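Thymidylate synthase A (Bacillus subtilis, PDB 1BKP) catalyses the reductive methylation of dUMP to dTMP, with 5,10-methylenetetrahydrofolate as methyl donor and reductant. Local coordinates at residues 72-77 against 105-110; 202-207 against 244-249. All blocks are in the same frame, centred on the assembly; numbering follows the deposited sequence.

Contact 1: 72-77 against 105-110; sequences LWIWQL and HAYGFQ
Ile74 meets Tyr107 and Gly108 in a small, buried, apolar contact, where the last turn of helix 64-75 backs onto the beginning of the short helix 108-112. The CA atoms of Ile74 and Gly108 are 4.2 Å apart, the nearest such pair here, and no hydrogen bond crosses. Instead, Gly108 CA lies 3.5 Å from Ile74 O in a CA-H...O contact, bent at the hydrogen (132°). A side chain on Gly108 would start out toward helix 64-75, close to the carbonyl oxygens of Trp73 and Ile74, so the lack of one lets the two backbones come this near. The two branches of Ile74 divide the work: with chi1 at -61°, CG2 stands anti to the backbone N and rests 3.8 Å from Gly108 N, while the CG1 arm carries CD1 to 3.9 Å from Tyr107 CD1, slanting against the ring. In the thymidylate synthase fold this places the helix behind a residue of the active-site region, since the side chain of Tyr107 comes within about 5 Å of that of the catalytic Cys160. The same ring meets Trp93 edge-to-face. Within 105-110 the turn is braced by Gln110 NE2, which reaches His105 O at 3.0 Å along a nearly straight bond (174°), and by Phe109, whose CZ sits over the centre of the His105 ring. Glu151 ties both ends of this brace, accepting from His105 ND1 and Gln110 NE2.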
loop_
_atom_site.group_PDB
_atom_site.type_symbol
_atom_site.label_atom_id
_atom_site.label_comp_id
_atom_site.label_asym_id
_atom_site.label_seq_id
_atom_site.Cartn_x
_atom_site.Cartn_y
_atom_site.Cartn_z
ATOM N N LEU A 72 -20.963 -0.761 5.659
ATOM C CA LEU A 72 -21.400 -0.821 7.074
ATOM C C LEU A 72 -21.212 -2.202 7.707
ATOM O O LEU A 72 -20.813 -2.321 8.855
ATOM C CB LEU A 72 -22.875 -0.398 7.204
ATOM C CG LEU A 72 -23.153 1.051 6.729
ATOM C CD1 LEU A 72 -24.742 1.316 6.634
ATOM C CD2 LEU A 72 -22.508 1.999 7.776
ATOM N N TRP A 73 -21.429 -3.240 6.913
ATOM C CA TRP A 73 -21.309 -4.620 7.360
ATOM C C TRP A 73 -19.808 -4.815 7.766
ATOM O O TRP A 73 -19.493 -5.471 8.763
ATOM C CB TRP A 73 -21.629 -5.544 6.158
ATOM C CG TRP A 73 -21.436 -6.999 6.382
ATOM C CD1 TRP A 73 -21.963 -7.747 7.381
ATOM C CD2 TRP A 73 -20.665 -7.908 5.571
ATOM N NE1 TRP A 73 -21.575 -9.075 7.258
ATOM C CE2 TRP A 73 -20.801 -9.196 6.137
ATOM C CE3 TRP A 73 -19.897 -7.761 4.423
ATOM C CZ2 TRP A 73 -20.195 -10.313 5.588
ATOM C CZ3 TRP A 73 -19.278 -8.901 3.865
ATOM C CH2 TRP A 73 -19.431 -10.127 4.432
ATOM N N ILE A 74 -18.882 -4.431 6.882
ATOM C CA ILE A 74 -17.456 -4.586 7.199
ATOM C C ILE A 74 -16.910 -3.648 8.338
ATOM O O ILE A 74 -16.243 -4.127 9.330
ATOM C CB ILE A 74 -16.597 -4.315 5.921
ATOM C CG1 ILE A 74 -16.960 -5.338 4.767
ATOM C CG2 ILE A 74 -15.044 -4.478 6.224
ATOM C CD1 ILE A 74 -16.443 -4.715 3.339
ATOM N N TRP A 75 -17.165 -2.355 8.202
ATOM C CA TRP A 75 -16.580 -1.352 9.105
ATOM C C TRP A 75 -17.366 -0.972 10.359
ATOM O O TRP A 75 -16.744 -0.670 11.371
ATOM C CB TRP A 75 -16.340 -0.047 8.340
ATOM C CG TRP A 75 -15.094 -0.115 7.433
ATOM C CD1 TRP A 75 -14.943 -0.754 6.199
ATOM C CD2 TRP A 75 -13.810 0.408 7.786
ATOM N NE1 TRP A 75 -13.621 -0.642 5.788
ATOM C CE2 TRP A 75 -12.907 0.071 6.728
ATOM C CE3 TRP A 75 -13.340 1.144 8.886
ATOM C CZ2 TRP A 75 -11.557 0.456 6.748
ATOM C CZ3 TRP A 75 -11.965 1.538 8.899
ATOM C CH2 TRP A 75 -11.109 1.192 7.841
ATOM N N GLN A 76 -18.691 -1.075 10.316
ATOM C CA GLN A 76 -19.533 -0.674 11.434
ATOM C C GLN A 76 -19.979 -1.880 12.235
ATOM O O GLN A 76 -19.703 -1.952 13.435
ATOM C CB GLN A 76 -20.763 0.108 10.955
ATOM C CG GLN A 76 -21.452 0.774 12.108
ATOM C CD GLN A 76 -22.803 1.247 11.681
ATOM O OE1 GLN A 76 -23.606 0.445 11.281
ATOM N NE2 GLN A 76 -23.022 2.582 11.653
ATOM N N LEU A 77 -20.590 -2.884 11.588
ATOM C CA LEU A 77 -20.995 -4.077 12.320
ATOM C C LEU A 77 -19.745 -4.931 12.533
ATOM O O LEU A 77 -19.698 -5.805 13.436
ATOM C CB LEU A 77 -22.027 -4.892 11.500
ATOM C CG LEU A 77 -23.242 -4.111 10.901
ATOM C CD1 LEU A 77 -24.323 -5.147 10.347
ATOM C CD2 LEU A 77 -23.833 -3.176 11.810
ATOM N N HIS A 105 -12.165 -15.722 8.727
ATOM C CA HIS A 105 -11.584 -14.631 9.502
ATOM C C HIS A 105 -11.150 -13.469 8.624
ATOM O O HIS A 105 -10.040 -13.070 8.708
ATOM C CB HIS A 105 -10.391 -15.227 10.268
ATOM C CG HIS A 105 -10.799 -16.097 11.406
ATOM N ND1 HIS A 105 -9.925 -16.463 12.406
ATOM C CD2 HIS A 105 -12.000 -16.639 11.737
ATOM C CE1 HIS A 105 -10.562 -17.201 13.307
ATOM N NE2 HIS A 105 -11.828 -17.319 12.925
ATOM N N ALA A 106 -11.998 -13.071 7.682
ATOM C CA ALA A 106 -11.731 -12.006 6.729
ATOM C C ALA A 106 -12.578 -10.793 6.976
ATOM O O ALA A 106 -13.618 -10.792 7.709
ATOM C CB ALA A 106 -12.028 -12.526 5.402
ATOM N N TYR A 107 -12.180 -9.731 6.318
ATOM C CA TYR A 107 -12.863 -8.484 6.346
ATOM C C TYR A 107 -13.304 -7.989 7.694
ATOM O O TYR A 107 -12.468 -7.597 8.509
ATOM C CB TYR A 107 -14.026 -8.499 5.311
ATOM C CG TYR A 107 -13.616 -8.432 3.857
ATOM C CD1 TYR A 107 -13.412 -7.190 3.227
ATOM C CD2 TYR A 107 -13.478 -9.583 3.076
ATOM C CE1 TYR A 107 -13.094 -7.087 1.854
ATOM C CE2 TYR A 107 -13.163 -9.464 1.695
ATOM C CZ TYR A 107 -12.980 -8.225 1.111
ATOM O OH TYR A 107 -12.680 -8.098 -0.240
ATOM N N GLY A 108 -14.623 -7.889 7.888
ATOM C CA GLY A 108 -15.132 -7.442 9.156
ATOM C C GLY A 108 -14.552 -8.125 10.366
ATOM O O GLY A 108 -14.370 -7.494 11.358
ATOM N N PHE A 109 -14.227 -9.406 10.273
ATOM C CA PHE A 109 -13.639 -10.155 11.386
ATOM C C PHE A 109 -12.304 -9.499 11.806
ATOM O O PHE A 109 -12.056 -9.288 13.005
ATOM C CB PHE A 109 -13.370 -11.589 10.963
ATOM C CG PHE A 109 -12.808 -12.426 12.079
ATOM C CD1 PHE A 109 -13.680 -13.036 13.006
ATOM C CD2 PHE A 109 -11.434 -12.533 12.259
ATOM C CE1 PHE A 109 -13.130 -13.740 14.107
ATOM C CE2 PHE A 109 -10.894 -13.208 13.355
ATOM C CZ PHE A 109 -11.739 -13.814 14.284
ATOM N N GLN A 110 -11.489 -9.051 10.840
ATOM C CA GLN A 110 -10.219 -8.454 11.181
ATOM C C GLN A 110 -10.423 -7.102 11.873
ATOM O O GLN A 110 -9.640 -6.719 12.733
ATOM C CB GLN A 110 -9.366 -8.294 9.924
ATOM C CG GLN A 110 -8.801 -9.706 9.414
ATOM C CD GLN A 110 -8.008 -10.416 10.499
ATOM O OE1 GLN A 110 -7.273 -9.753 11.260
ATOM N NE2 GLN A 110 -8.122 -11.726 10.602
#

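Contact 2: 202-207 against 244-249; sequences IAQVTG and LWINPE
The amide of Gln204, on the last turns of helix 188-206, bridges to the backbone of Ile246 and Asn247, where strand 243-246 of a two-stranded antiparallel sheet runs out into an Asx turn. In the close-fitting part, Gln204 supplies more than half of the buried surface. It holds CG anti to its backbone N (chi1 170°) and stays extended beyond it, which carries the amide across to the strand end although the nearest CA atoms, those of Gln204 and Pro248, are 8.1 Å apart. NE2 donates to Asn247 O at 2.9 Å; the acceptor lies in the plane of the amide, while the donor is tilted 28° from the carbonyl plane of Asn247. NE2 also donates to Val250 O, so one nitrogen holds two carbonyls, one in the turn and one just past it. At the other corner, OE1 is 3.9 Å from Ile246 CG2 and 2.8 Å from a water that is also hydrogen-bonded to Ile246 O, 2.7 Å away. A leucine here would probably leave Asn247 O and Val250 O without this donor and break the water bridge to the strand. Toward solvent the contact is loose: Pro248 and Glu249 are exposed, their CB atoms directed away from the helix. Asn247 holds the turn with its own amide, ND2 bonding to Asp260 OD1 and OD1 accepting from Glu249 N at 3.0 Å, with that nitrogen above the carbonyl plane.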
loop_
_atom_site.group_PDB
_atom_site.type_symbol
_atom_site.label_atom_id
_atom_site.label_comp_id
_atom_site.label_asym_id
_atom_site.label_seq_id
_atom_site.Cartn_x
_atom_site.Cartn_y
_atom_site.Cartn_z
ATOM N N ILE A 202 -16.236 9.301 8.659
ATOM C CA ILE A 202 -15.227 9.394 9.724
ATOM C C ILE A 202 -14.856 10.845 9.965
ATOM O O ILE A 202 -14.720 11.257 11.088
ATOM C CB ILE A 202 -13.936 8.389 9.558
ATOM C CG1 ILE A 202 -14.363 6.920 9.880
ATOM C CG2 ILE A 202 -12.782 8.881 10.572
ATOM C CD1 ILE A 202 -13.366 5.870 9.540
ATOM N N ALA A 203 -14.754 11.632 8.922
ATOM C CA ALA A 203 -14.428 13.036 9.108
ATOM C C ALA A 203 -15.566 13.740 9.932
ATOM O O ALA A 203 -15.279 14.590 10.822
ATOM C CB ALA A 203 -14.311 13.691 7.730
ATOM N N GLN A 204 -16.840 13.312 9.681
ATOM C CA GLN A 204 -17.958 13.939 10.335
ATOM C C GLN A 204 -17.908 13.671 11.828
ATOM O O GLN A 204 -18.085 14.595 12.587
ATOM C CB GLN A 204 -19.293 13.473 9.725
ATOM C CG GLN A 204 -20.534 13.955 10.577
ATOM C CD GLN A 204 -21.831 13.792 9.811
ATOM O OE1 GLN A 204 -21.908 14.202 8.666
ATOM N NE2 GLN A 204 -22.873 13.183 10.449
ATOM N N VAL A 205 -17.571 12.450 12.235
ATOM C CA VAL A 205 -17.564 12.101 13.632
ATOM C C VAL A 205 -16.283 12.426 14.452
ATOM O O VAL A 205 -16.266 12.267 15.686
ATOM C CB VAL A 205 -17.982 10.682 13.827
ATOM C CG1 VAL A 205 -19.378 10.502 13.282
ATOM C CG2 VAL A 205 -16.985 9.686 13.193
ATOM N N THR A 206 -15.207 12.828 13.759
ATOM C CA THR A 206 -13.973 13.163 14.415
ATOM C C THR A 206 -13.783 14.679 14.342
ATOM O O THR A 206 -12.811 15.223 14.854
ATOM C CB THR A 206 -12.811 12.449 13.816
ATOM O OG1 THR A 206 -12.710 12.731 12.391
ATOM C CG2 THR A 206 -12.929 10.958 14.112
ATOM N N GLY A 207 -14.663 15.333 13.638
ATOM C CA GLY A 207 -14.614 16.764 13.536
ATOM C C GLY A 207 -13.649 17.397 12.577
ATOM O O GLY A 207 -13.138 18.510 12.860
ATOM N N LEU A 244 -24.034 14.208 -2.301
ATOM C CA LEU A 244 -24.279 13.167 -1.321
ATOM C C LEU A 244 -24.677 13.814 0.055
ATOM O O LEU A 244 -23.882 14.439 0.736
ATOM C CB LEU A 244 -23.019 12.282 -1.175
ATOM C CG LEU A 244 -23.083 11.342 -0.003
ATOM C CD1 LEU A 244 -24.206 10.333 -0.171
ATOM C CD2 LEU A 244 -21.686 10.646 0.147
ATOM N N TRP A 245 -25.940 13.689 0.412
ATOM C CA TRP A 245 -26.451 14.183 1.683
ATOM C C TRP A 245 -26.122 13.087 2.723
ATOM O O TRP A 245 -26.420 11.945 2.519
ATOM C CB TRP A 245 -28.011 14.299 1.623
ATOM C CG TRP A 245 -28.589 14.638 2.965
ATOM C CD1 TRP A 245 -28.623 15.869 3.532
ATOM C CD2 TRP A 245 -29.228 13.737 3.905
ATOM N NE1 TRP A 245 -29.238 15.806 4.771
ATOM C CE2 TRP A 245 -29.629 14.511 5.010
ATOM C CE3 TRP A 245 -29.510 12.373 3.898
ATOM C CZ2 TRP A 245 -30.295 13.976 6.092
ATOM C CZ3 TRP A 245 -30.148 11.827 4.964
ATOM C CH2 TRP A 245 -30.551 12.631 6.060
ATOM N N ILE A 246 -25.549 13.464 3.849
ATOM C CA ILE A 246 -25.288 12.508 4.922
ATOM C C ILE A 246 -25.936 13.179 6.152
ATOM O O ILE A 246 -25.714 14.381 6.406
ATOM C CB ILE A 246 -23.807 12.352 5.195
ATOM C CG1 ILE A 246 -23.152 11.610 4.018
ATOM C CG2 ILE A 246 -23.617 11.436 6.481
ATOM C CD1 ILE A 246 -21.685 11.594 4.247
ATOM N N ASN A 247 -26.700 12.429 6.944
ATOM C CA ASN A 247 -27.452 13.032 8.045
ATOM C C ASN A 247 -26.485 13.820 9.004
ATOM O O ASN A 247 -25.690 13.215 9.709
ATOM C CB ASN A 247 -28.174 11.905 8.724
ATOM C CG ASN A 247 -29.103 12.341 9.870
ATOM O OD1 ASN A 247 -29.068 13.477 10.326
ATOM N ND2 ASN A 247 -29.789 11.350 10.460
ATOM N N PRO A 248 -26.590 15.176 9.040
ATOM C CA PRO A 248 -25.771 16.070 9.886
ATOM C C PRO A 248 -25.944 15.775 11.365
ATOM O O PRO A 248 -25.143 16.213 12.157
ATOM C CB PRO A 248 -26.346 17.455 9.612
ATOM C CG PRO A 248 -27.172 17.296 8.434
ATOM C CD PRO A 248 -27.749 15.906 8.547
ATOM N N GLU A 249 -27.024 15.107 11.766
ATOM C CA GLU A 249 -27.269 14.782 13.180
ATOM C C GLU A 249 -26.514 13.608 13.797
ATOM O O GLU A 249 -26.625 13.373 15.023
ATOM C CB GLU A 249 -28.778 14.607 13.375
ATOM C CG GLU A 249 -29.475 15.981 13.279
ATOM C CD GLU A 249 -30.999 15.958 13.109
ATOM O OE1 GLU A 249 -31.688 15.104 13.686
ATOM O OE2 GLU A 249 -31.492 16.863 12.400
HETATM O O HOH W 1 -23.548 15.846 7.063
#

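Contact 1 is buried and contact 2 lies at the surface, and their chemistry follows: close backbone approach and apolar contact in the first, a single long amide with direct and water-mediated bonds in the second. They share no helix or strand, and their centres are 21 Å apart, yet their nearest atoms come within about 5 Å. Helices 64-75 and 188-206 are themselves in touch, through Leu72 on Met201 and Trp75 on Leu198. A second connection runs through the loop holding Phe253 and Phe256: Gln76 NE2 bonds to both of their carbonyl oxygens, while Gln204 and Ile246 pack on Phe256. Of the two, contact 1 alone reaches the active-site region.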